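Local coordinates for TetR family transcriptional regulator (Chloroflexus aurantiacus, PDB 3NRG), which probably binds cis-regulatory DNA through a helix-turn-helix domain and controls transcription, as other TetR-family regulators do, at residues N37-R42 / G48-Y53; D24-N29 / A55-C60; T6-P11 / Y61-Q66. One frame throughout, in Å; residues are numbered along the deposited sequence.

Interaction 1 (N37-R42 / G48-Y53)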
loop_
_atom_site.group_PDB
_atom_site.type_symbol
_atom_site.label_atom_id
_atom_site.label_comp_id
_atom_site.label_asym_id
_atom_site.label_seq_id
_atom_site.Cartn_x
_atom_site.Cartn_y
_atom_site.Cartn_z
ATOM N N ASN A 37 12.791 -22.210 -4.478
ATOM C CA ASN A 37 14.119 -22.663 -4.043
ATOM C C ASN A 37 14.957 -21.518 -3.473
ATOM O O ASN A 37 15.736 -21.738 -2.543
ATOM C CB ASN A 37 14.859 -23.366 -5.179
ATOM C CG ASN A 37 14.299 -24.728 -5.523
ATOM O OD1 ASN A 37 13.749 -25.449 -4.672
ATOM N ND2 ASN A 37 14.499 -25.144 -6.756
ATOM N N ARG A 38 14.779 -20.283 -4.013
ATOM C CA ARG A 38 15.469 -19.092 -3.503
ATOM C C ARG A 38 14.938 -18.753 -2.094
ATOM O O ARG A 38 15.715 -18.356 -1.223
ATOM C CB ARG A 38 15.305 -17.898 -4.477
ATOM C CG ARG A 38 16.055 -16.628 -4.051
ATOM C CD ARG A 38 16.366 -15.694 -5.216
ATOM N NE ARG A 38 15.162 -15.229 -5.914
ATOM C CZ ARG A 38 14.913 -15.465 -7.200
ATOM N NH1 ARG A 38 15.785 -16.141 -7.939
ATOM N NH2 ARG A 38 13.799 -15.011 -7.760
ATOM N N ILE A 39 13.627 -18.995 -1.857
ATOM C CA ILE A 39 12.996 -18.789 -0.555
ATOM C C ILE A 39 13.607 -19.724 0.487
ATOM O O ILE A 39 14.087 -19.251 1.513
ATOM C CB ILE A 39 11.449 -18.935 -0.647
ATOM C CG1 ILE A 39 10.829 -17.751 -1.435
ATOM C CG2 ILE A 39 10.811 -19.069 0.761
ATOM C CD1 ILE A 39 9.394 -17.985 -1.923
ATOM N N THR A 40 13.641 -21.050 0.193
ATOM C CA THR A 40 14.187 -22.057 1.114
ATOM C C THR A 40 15.678 -21.862 1.382
ATOM O O THR A 40 16.129 -22.082 2.507
ATOM C CB THR A 40 13.838 -23.483 0.652
ATOM O OG1 THR A 40 14.369 -23.704 -0.651
ATOM C CG2 THR A 40 12.334 -23.753 0.663
ATOM N N GLU A 41 16.437 -21.412 0.358
ATOM C CA GLU A 41 17.876 -21.145 0.475
ATOM C C GLU A 41 18.144 -19.918 1.388
ATOM O O GLU A 41 18.976 -20.001 2.291
ATOM C CB GLU A 41 18.500 -20.939 -0.923
ATOM C CG GLU A 41 20.020 -20.996 -0.934
ATOM C CD GLU A 41 20.673 -20.948 -2.303
ATOM O OE1 GLU A 41 19.958 -20.700 -3.303
ATOM O OE2 GLU A 41 21.909 -21.130 -2.371
ATOM N N ARG A 42 17.418 -18.799 1.158
ATOM C CA ARG A 42 17.572 -17.577 1.959
ATOM C C ARG A 42 17.003 -17.734 3.377
ATOM O O ARG A 42 17.535 -17.140 4.316
ATOM C CB ARG A 42 16.940 -16.360 1.252
ATOM C CG ARG A 42 17.754 -15.841 0.074
ATOM N N GLY A 48 12.361 -28.177 -0.549
ATOM C CA GLY A 48 11.041 -28.786 -0.705
ATOM C C GLY A 48 10.138 -28.609 0.505
ATOM O O GLY A 48 8.983 -29.040 0.481
ATOM N N SER A 49 10.656 -27.958 1.580
ATOM C CA SER A 49 9.921 -27.781 2.836
ATOM C C SER A 49 8.899 -26.631 2.795
ATOM O O SER A 49 8.084 -26.508 3.717
ATOM C CB SER A 49 10.886 -27.606 4.007
ATOM O OG SER A 49 11.572 -26.368 3.936
ATOM N N PHE A 50 8.921 -25.809 1.717
ATOM C CA PHE A 50 7.977 -24.695 1.530
ATOM C C PHE A 50 6.525 -25.192 1.528
ATOM O O PHE A 50 5.641 -24.522 2.062
ATOM C CB PHE A 50 8.285 -23.945 0.213
ATOM C CG PHE A 50 7.283 -22.884 -0.181
ATOM C CD1 PHE A 50 7.448 -21.564 0.225
ATOM C CD2 PHE A 50 6.200 -23.195 -1.003
ATOM C CE1 PHE A 50 6.526 -20.578 -0.151
ATOM C CE2 PHE A 50 5.272 -22.211 -1.369
ATOM C CZ PHE A 50 5.444 -20.908 -0.947
ATOM N N TYR A 51 6.288 -26.363 0.928
ATOM C CA TYR A 51 4.957 -26.946 0.786
ATOM C C TYR A 51 4.387 -27.518 2.092
ATOM O O TYR A 51 3.208 -27.888 2.143
ATOM C CB TYR A 51 4.937 -27.965 -0.356
ATOM C CG TYR A 51 5.416 -27.371 -1.662
ATOM C CD1 TYR A 51 4.581 -26.567 -2.434
ATOM C CD2 TYR A 51 6.728 -27.556 -2.096
ATOM C CE1 TYR A 51 5.025 -25.992 -3.622
ATOM C CE2 TYR A 51 7.183 -26.990 -3.284
ATOM C CZ TYR A 51 6.326 -26.208 -4.047
ATOM O OH TYR A 51 6.762 -25.645 -5.222
ATOM N N GLN A 52 5.198 -27.508 3.168
ATOM C CA GLN A 52 4.749 -27.904 4.499
ATOM C C GLN A 52 4.142 -26.693 5.224
ATOM O O GLN A 52 3.507 -26.856 6.267
ATOM C CB GLN A 52 5.913 -28.481 5.312
ATOM C CG GLN A 52 6.325 -29.877 4.869
ATOM C CD GLN A 52 7.418 -30.450 5.734
ATOM O OE1 GLN A 52 7.358 -30.414 6.968
ATOM N NE2 GLN A 52 8.414 -31.046 5.107
ATOM N N TYR A 53 4.330 -25.475 4.654
ATOM C CA TYR A 53 3.820 -24.230 5.222
ATOM C C TYR A 53 2.702 -23.634 4.365
ATOM O O TYR A 53 1.764 -23.044 4.902
ATOM C CB TYR A 53 4.960 -23.217 5.414
ATOM C CG TYR A 53 6.157 -23.793 6.136
ATOM C CD1 TYR A 53 6.053 -24.259 7.443
ATOM C CD2 TYR A 53 7.405 -23.844 5.525
ATOM C CE1 TYR A 53 7.151 -24.800 8.110
ATOM C CE2 TYR A 53 8.515 -24.367 6.186
ATOM C CZ TYR A 53 8.385 -24.843 7.481
ATOM O OH TYR A 53 9.473 -25.367 8.137
#
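T40 and F50 mark the closest approach of the two backbones, with T40 CA and F50 CA 6.8 Å apart. Residues 37-42 are a regular stretch of helix 36-43; 48-53 is a tighter turn, with a short 3-10 segment at 50-52, and no hydrogen bond crosses between them. G48 leads into that turn with a positive phi of 91°, a conformation in which any side chain would collide with the preceding carbonyl oxygen, so glycine suits it for backbone reasons alone.

What crosses the gap is mostly carbon against carbon. T40 holds its methyl out to the turn: CG2 lies 4.1 Å from F50 CB and, somewhat farther off, faces S49 OG. Its hydroxyl sits between the backbone N and the carbonyl carbon (chi1 59°), which lets OG1 bond back to N37 O at 3.1 Å. That donor stands above the carbonyl plane, on the same face from which E41 N reaches N37 O, so one carbonyl takes up both donors and the threonine's rotation is fixed. S49 OG, likewise, is held by A46 O. F50 runs across T40 at about a right angle. With CG anti to its own N (chi1 173°), its ring reaches I39, whose CG2 lies obliquely 4.2 Å from F50 CD1. L22 of helix 12-28 touches both I39 and F50. F50 CD2 also lies over one face of the neighbouring Y51 ring, toward its rim.

All four touching residues are buried, inside the predicted DNA-binding helix-turn-helix motif. Helix 36-43 is its first helix, and 48-53 takes the place that in TetR-family proteins usually belongs to the recognition helix.

Interaction 2 (D24-N29 / A55-C60); sequences DEFAQN and ADKKDC
F26 reaches from helix 12-28 to the first turn of helix 57-78 and meets two residues there, K57 and C60. The backbones stay well apart, F26 CA and C60 CA being 9.6 Å from each other, and the phenylalanine ring spans the distance. Its far end does the touching. F26 CZ lies 3.9 Å from K57 CG, which comes in at the ring edge, near its plane. C60, with SG anti to its backbone N (chi1 -172°), brings the sulfur obliquely toward the neighbouring corner: SG is 5.1 Å from the centroid of the F26 ring, 62° off the ring normal, in a sulfur-aromatic contact.

Only the aliphatic part of K57 belongs to this packing. Its chain bends at chi3 and carries the ammonium group away to Y31, where NZ bonds to the carbonyl O and makes a cation-pi contact with the ring.

The other side of the turn is polar and partly exposed at D56 and K58, though D59 itself is buried. D56 caps the helix: its OD1 accepts from D59 N at 3.0 Å, met nearly along its C-O axis. K58 points its CB away from F26 and folds its end back to close a salt-bridge network, NZ lying 3.0 Å from D59 OD1, above that carboxylate's plane, with weaker bonds to D56. D59 OD1 also accepts from the N-terminal N of G1.

Around F26 and its two partners the neighbouring elements close in. I111 of helix 106-114 and the loop residue V34 touch F26, F50 and F54 touch C60, and E25, one residue before F26, makes a salt bridge to R38 of helix 36-43.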
loop_
_atom_site.group_PDB
_atom_site.type_symbol
_atom_site.label_atom_id
_atom_site.label_comp_id
_atom_site.label_asym_id
_atom_site.label_seq_id
_atom_site.Cartn_x
_atom_site.Cartn_y
_atom_site.Cartn_z
ATOM N N ASP A 24 10.626 -10.045 0.956
ATOM C CA ASP A 24 11.685 -9.640 0.028
ATOM C C ASP A 24 11.494 -10.261 -1.358
ATOM O O ASP A 24 11.514 -9.539 -2.348
ATOM C CB ASP A 24 13.076 -9.999 0.588
ATOM C CG ASP A 24 13.613 -9.022 1.617
ATOM O OD1 ASP A 24 13.364 -7.802 1.466
ATOM O OD2 ASP A 24 14.375 -9.458 2.507
ATOM N N GLU A 25 11.253 -11.591 -1.419
ATOM C CA GLU A 25 11.066 -12.329 -2.674
ATOM C C GLU A 25 9.856 -11.832 -3.494
ATOM O O GLU A 25 9.975 -11.647 -4.706
ATOM C CB GLU A 25 10.961 -13.848 -2.396
ATOM C CG GLU A 25 10.887 -14.716 -3.648
ATOM C CD GLU A 25 12.152 -14.817 -4.484
ATOM O OE1 GLU A 25 13.239 -14.450 -3.979
ATOM O OE2 GLU A 25 12.060 -15.311 -5.633
ATOM N N PHE A 26 8.702 -11.634 -2.842
ATOM C CA PHE A 26 7.493 -11.186 -3.533
ATOM C C PHE A 26 7.497 -9.680 -3.888
ATOM O O PHE A 26 6.787 -9.275 -4.810
ATOM C CB PHE A 26 6.226 -11.580 -2.759
ATOM C CG PHE A 26 5.783 -13.006 -2.998
ATOM C CD1 PHE A 26 6.115 -14.015 -2.101
ATOM C CD2 PHE A 26 5.034 -13.342 -4.121
ATOM C CE1 PHE A 26 5.688 -15.330 -2.311
ATOM C CE2 PHE A 26 4.633 -14.663 -4.344
ATOM C CZ PHE A 26 4.956 -15.646 -3.431
ATOM N N ALA A 27 8.309 -8.866 -3.185
ATOM C CA ALA A 27 8.403 -7.433 -3.478
ATOM C C ALA A 27 9.470 -7.138 -4.545
ATOM O O ALA A 27 9.286 -6.231 -5.365
ATOM C CB ALA A 27 8.704 -6.656 -2.209
ATOM N N GLN A 28 10.586 -7.904 -4.532
ATOM C CA GLN A 28 11.700 -7.717 -5.472
ATOM C C GLN A 28 11.462 -8.396 -6.830
ATOM O O GLN A 28 12.170 -8.093 -7.795
ATOM C CB GLN A 28 13.019 -8.216 -4.859
ATOM C CG GLN A 28 13.517 -7.378 -3.681
ATOM C CD GLN A 28 14.669 -8.039 -2.941
ATOM O OE1 GLN A 28 15.334 -8.960 -3.442
ATOM N NE2 GLN A 28 14.941 -7.567 -1.736
ATOM N N ASN A 29 10.489 -9.332 -6.904
ATOM C CA ASN A 29 10.226 -10.086 -8.133
ATOM C C ASN A 29 8.740 -10.142 -8.484
ATOM O O ASN A 29 7.887 -10.080 -7.592
ATOM C CB ASN A 29 10.775 -11.525 -8.011
ATOM C CG ASN A 29 12.249 -11.604 -7.735
ATOM O OD1 ASN A 29 13.080 -11.522 -8.643
ATOM N ND2 ASN A 29 12.606 -11.801 -6.476
ATOM N N ALA A 55 0.261 -24.674 0.731
ATOM C CA ALA A 55 -0.098 -25.695 -0.269
ATOM C C ALA A 55 0.526 -25.399 -1.646
ATOM O O ALA A 55 1.005 -26.319 -2.314
ATOM C CB ALA A 55 -1.609 -25.810 -0.387
ATOM N N ASP A 56 0.551 -24.112 -2.045
ATOM C CA ASP A 56 1.153 -23.666 -3.305
ATOM C C ASP A 56 1.601 -22.192 -3.204
ATOM O O ASP A 56 1.424 -21.570 -2.156
ATOM C CB ASP A 56 0.174 -23.876 -4.496
ATOM C CG ASP A 56 -1.213 -23.252 -4.326
ATOM O OD1 ASP A 56 -1.383 -22.410 -3.411
ATOM O OD2 ASP A 56 -2.117 -23.590 -5.121
ATOM N N LYS A 57 2.178 -21.642 -4.293
ATOM C CA LYS A 57 2.634 -20.246 -4.344
ATOM C C LYS A 57 1.448 -19.270 -4.186
ATOM O O LYS A 57 1.585 -18.243 -3.521
ATOM C CB LYS A 57 3.396 -19.982 -5.659
ATOM C CG LYS A 57 4.088 -18.617 -5.725
ATOM C CD LYS A 57 5.141 -18.548 -6.847
ATOM C CE LYS A 57 4.548 -18.561 -8.239
ATOM N NZ LYS A 57 5.594 -18.406 -9.281
ATOM N N LYS A 58 0.269 -19.636 -4.762
ATOM C CA LYS A 58 -0.979 -18.864 -4.700
ATOM C C LYS A 58 -1.398 -18.569 -3.249
ATOM O O LYS A 58 -1.668 -17.409 -2.914
ATOM C CB LYS A 58 -2.105 -19.615 -5.447
ATOM C CG LYS A 58 -3.463 -18.905 -5.431
ATOM C CD LYS A 58 -4.585 -19.787 -5.992
ATOM C CE LYS A 58 -5.276 -20.624 -4.935
ATOM N NZ LYS A 58 -4.455 -21.794 -4.516
ATOM N N ASP A 59 -1.436 -19.622 -2.385
ATOM C CA ASP A 59 -1.815 -19.491 -0.973
ATOM C C ASP A 59 -0.863 -18.577 -0.215
ATOM O O ASP A 59 -1.307 -17.793 0.637
ATOM C CB ASP A 59 -1.896 -20.870 -0.295
ATOM C CG ASP A 59 -3.074 -21.725 -0.743
ATOM O OD1 ASP A 59 -3.827 -21.280 -1.645
ATOM O OD2 ASP A 59 -3.249 -22.831 -0.187
ATOM N N CYS A 60 0.446 -18.643 -0.548
ATOM C CA CYS A 60 1.467 -17.794 0.069
ATOM C C CYS A 60 1.267 -16.325 -0.321
ATOM O O CYS A 60 1.339 -15.451 0.539
ATOM C CB CYS A 60 2.867 -18.287 -0.288
ATOM S SG CYS A 60 4.195 -17.444 0.601
#

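Interaction 3 (T6-P11 / Y61-Q66)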
loop_
_atom_site.group_PDB
_atom_site.type_symbol
_atom_site.label_atom_id
_atom_site.label_comp_id
_atom_site.label_asym_id
_atom_site.label_seq_id
_atom_site.Cartn_x
_atom_site.Cartn_y
_atom_site.Cartn_z
ATOM N N THR A 6 1.100 -26.085 10.438
ATOM C CA THR A 6 2.535 -26.287 10.658
ATOM C C THR A 6 3.259 -24.934 10.607
ATOM O O THR A 6 4.138 -24.677 11.429
ATOM C CB THR A 6 3.101 -27.283 9.622
ATOM O OG1 THR A 6 2.253 -28.434 9.554
ATOM C CG2 THR A 6 4.533 -27.710 9.940
ATOM N N PHE A 7 2.848 -24.056 9.659
ATOM C CA PHE A 7 3.389 -22.700 9.518
ATOM C C PHE A 7 3.048 -21.862 10.737
ATOM O O PHE A 7 3.919 -21.171 11.266
ATOM C CB PHE A 7 2.851 -22.029 8.233
ATOM C CG PHE A 7 3.160 -20.546 8.113
ATOM C CD1 PHE A 7 4.433 -20.108 7.757
ATOM C CD2 PHE A 7 2.170 -19.591 8.336
ATOM C CE1 PHE A 7 4.721 -18.739 7.669
ATOM C CE2 PHE A 7 2.461 -18.224 8.245
ATOM C CZ PHE A 7 3.732 -17.808 7.908
ATOM N N PHE A 8 1.777 -21.921 11.189
ATOM C CA PHE A 8 1.314 -21.145 12.343
ATOM C C PHE A 8 1.883 -21.654 13.662
ATOM O O PHE A 8 2.048 -20.867 14.594
ATOM C CB PHE A 8 -0.220 -21.098 12.395
ATOM C CG PHE A 8 -0.874 -20.369 11.245
ATOM C CD1 PHE A 8 -0.561 -19.040 10.973
ATOM C CD2 PHE A 8 -1.867 -20.979 10.490
ATOM C CE1 PHE A 8 -1.176 -18.362 9.916
ATOM C CE2 PHE A 8 -2.500 -20.289 9.452
ATOM C CZ PHE A 8 -2.156 -18.982 9.177
ATOM N N ASN A 9 2.194 -22.971 13.744
ATOM C CA ASN A 9 2.748 -23.573 14.962
ATOM C C ASN A 9 4.281 -23.484 15.039
ATOM O O ASN A 9 4.880 -24.022 15.976
ATOM C CB ASN A 9 2.256 -25.008 15.144
ATOM C CG ASN A 9 0.831 -25.097 15.643
ATOM O OD1 ASN A 9 0.507 -24.691 16.769
ATOM N ND2 ASN A 9 -0.043 -25.677 14.838
ATOM N N LEU A 10 4.911 -22.760 14.085
ATOM C CA LEU A 10 6.360 -22.535 14.083
ATOM C C LEU A 10 6.761 -21.627 15.251
ATOM O O LEU A 10 6.013 -20.701 15.586
ATOM C CB LEU A 10 6.797 -21.857 12.769
ATOM C CG LEU A 10 6.974 -22.739 11.547
ATOM C CD1 LEU A 10 7.140 -21.890 10.305
ATOM C CD2 LEU A 10 8.173 -23.670 11.703
ATOM N N PRO A 11 7.982 -21.792 15.827
ATOM C CA PRO A 11 8.431 -20.829 16.850
ATOM C C PRO A 11 8.532 -19.423 16.245
ATOM O O PRO A 11 8.915 -19.287 15.076
ATOM C CB PRO A 11 9.799 -21.373 17.280
ATOM C CG PRO A 11 10.248 -22.235 16.156
ATOM C CD PRO A 11 9.017 -22.808 15.539
ATOM N N TYR A 61 0.970 -16.064 -1.609
ATOM C CA TYR A 61 0.713 -14.717 -2.113
ATOM C C TYR A 61 -0.543 -14.101 -1.480
ATOM O O TYR A 61 -0.534 -12.918 -1.130
ATOM C CB TYR A 61 0.599 -14.721 -3.644
ATOM C CG TYR A 61 0.412 -13.339 -4.232
ATOM C CD1 TYR A 61 1.484 -12.459 -4.347
ATOM C CD2 TYR A 61 -0.837 -12.911 -4.674
ATOM C CE1 TYR A 61 1.316 -11.182 -4.875
ATOM C CE2 TYR A 61 -1.017 -11.638 -5.211
ATOM C CZ TYR A 61 0.065 -10.773 -5.306
ATOM O OH TYR A 61 -0.096 -9.513 -5.830
ATOM N N LEU A 62 -1.619 -14.902 -1.335
ATOM C CA LEU A 62 -2.871 -14.461 -0.711
ATOM C C LEU A 62 -2.649 -14.069 0.745
ATOM O O LEU A 62 -3.221 -13.079 1.207
ATOM C CB LEU A 62 -3.938 -15.566 -0.797
ATOM C CG LEU A 62 -4.986 -15.411 -1.899
ATOM C CD1 LEU A 62 -4.395 -15.699 -3.276
ATOM C CD2 LEU A 62 -6.161 -16.331 -1.655
ATOM N N TYR A 63 -1.815 -14.849 1.473
ATOM C CA TYR A 63 -1.473 -14.575 2.872
ATOM C C TYR A 63 -0.752 -13.218 3.000
ATOM O O TYR A 63 -1.071 -12.434 3.894
ATOM C CB TYR A 63 -0.606 -15.723 3.446
ATOM C CG TYR A 63 0.029 -15.417 4.788
ATOM C CD1 TYR A 63 -0.719 -15.459 5.962
ATOM C CD2 TYR A 63 1.388 -15.141 4.891
ATOM C CE1 TYR A 63 -0.139 -15.188 7.201
ATOM C CE2 TYR A 63 1.981 -14.866 6.125
ATOM C CZ TYR A 63 1.213 -14.898 7.279
ATOM O OH TYR A 63 1.792 -14.642 8.498
ATOM N N LEU A 64 0.191 -12.940 2.085
ATOM C CA LEU A 64 0.949 -11.694 2.078
ATOM C C LEU A 64 0.067 -10.484 1.719
ATOM O O LEU A 64 0.251 -9.404 2.289
ATOM C CB LEU A 64 2.146 -11.797 1.120
ATOM C CG LEU A 64 3.204 -12.856 1.465
ATOM C CD1 LEU A 64 4.166 -13.012 0.356
ATOM C CD2 LEU A 64 3.942 -12.514 2.753
ATOM N N ILE A 65 -0.900 -10.672 0.788
ATOM C CA ILE A 65 -1.851 -9.620 0.392
ATOM C C ILE A 65 -2.806 -9.290 1.561
ATOM O O ILE A 65 -3.026 -8.108 1.863
ATOM C CB ILE A 65 -2.608 -10.018 -0.930
ATOM C CG1 ILE A 65 -1.691 -9.874 -2.181
ATOM C CG2 ILE A 65 -3.935 -9.234 -1.105
ATOM C CD1 ILE A 65 -1.269 -8.398 -2.554
ATOM N N GLN A 66 -3.316 -10.334 2.252
ATOM C CA GLN A 66 -4.203 -10.160 3.408
ATOM C C GLN A 66 -3.446 -9.544 4.594
ATOM O O GLN A 66 -4.033 -8.788 5.376
ATOM C CB GLN A 66 -4.853 -11.497 3.810
#
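F7 and Y63 meet as an edge-to-face aromatic pair, their side chains arriving from opposite directions. The edge of F7 points at the face of Y63, with centroids 5.3 Å apart and planes at 82°. The closest carbons are F7 CE2 and Y63 CZ, 3.7 Å apart; F7 CZ stands over the same end of the tyrosine ring. Y63 OH lies at the F7 edge, in the plane of that ring. F8 adds a looser, oblique touch, its CE1 4.3 Å from Y63 CE1.

Both rings of the central pair are extended by the same choice of first torsion: CG is anti to the backbone N in F7 (chi1 170°) and in Y63 (chi1 168°). This spans a wide gap, F7 CA and Y63 CA being 11.6 Å apart. Next to them, F7 CD2 sits over one face of the F8 ring, toward its rim. Farther out, F54 meets the F7 ring, R15 and L18 of helix 12-28 touch F7, and I19 and P3 touch Y63. With an alanine in place of Y63, the F7 edge would probably lose its aromatic face, leaving F7 and F8 with a gap toward helix 57-78.

Across these segments, then, short helix 5-8 is held to helix 57-78 by shape and the weak polarity of ring edge against ring face, without hydrogen bonds or charge.

The three contacts lie on one side of the chain's centre, in the N-terminal part of the fold. Interactions 1 and 2 are buried; interaction 3, which brings in helix 5-8, is partly exposed. Interactions 2 and 3 share helix 57-78 and join directly, F26 CD1 lying against L64 CD1. Interaction 1 sits inside the chain loop closed by each of the others; F50 CZ packs on C60 CB, while Y53 meets F7 and L10. The chemistry shifts along the way: methyl against aromatic in the helix-turn-helix, lysine chain and sulfur beside a ring at the start of helix 57-78, and ring against ring where helix 5-8 meets helix 57-78.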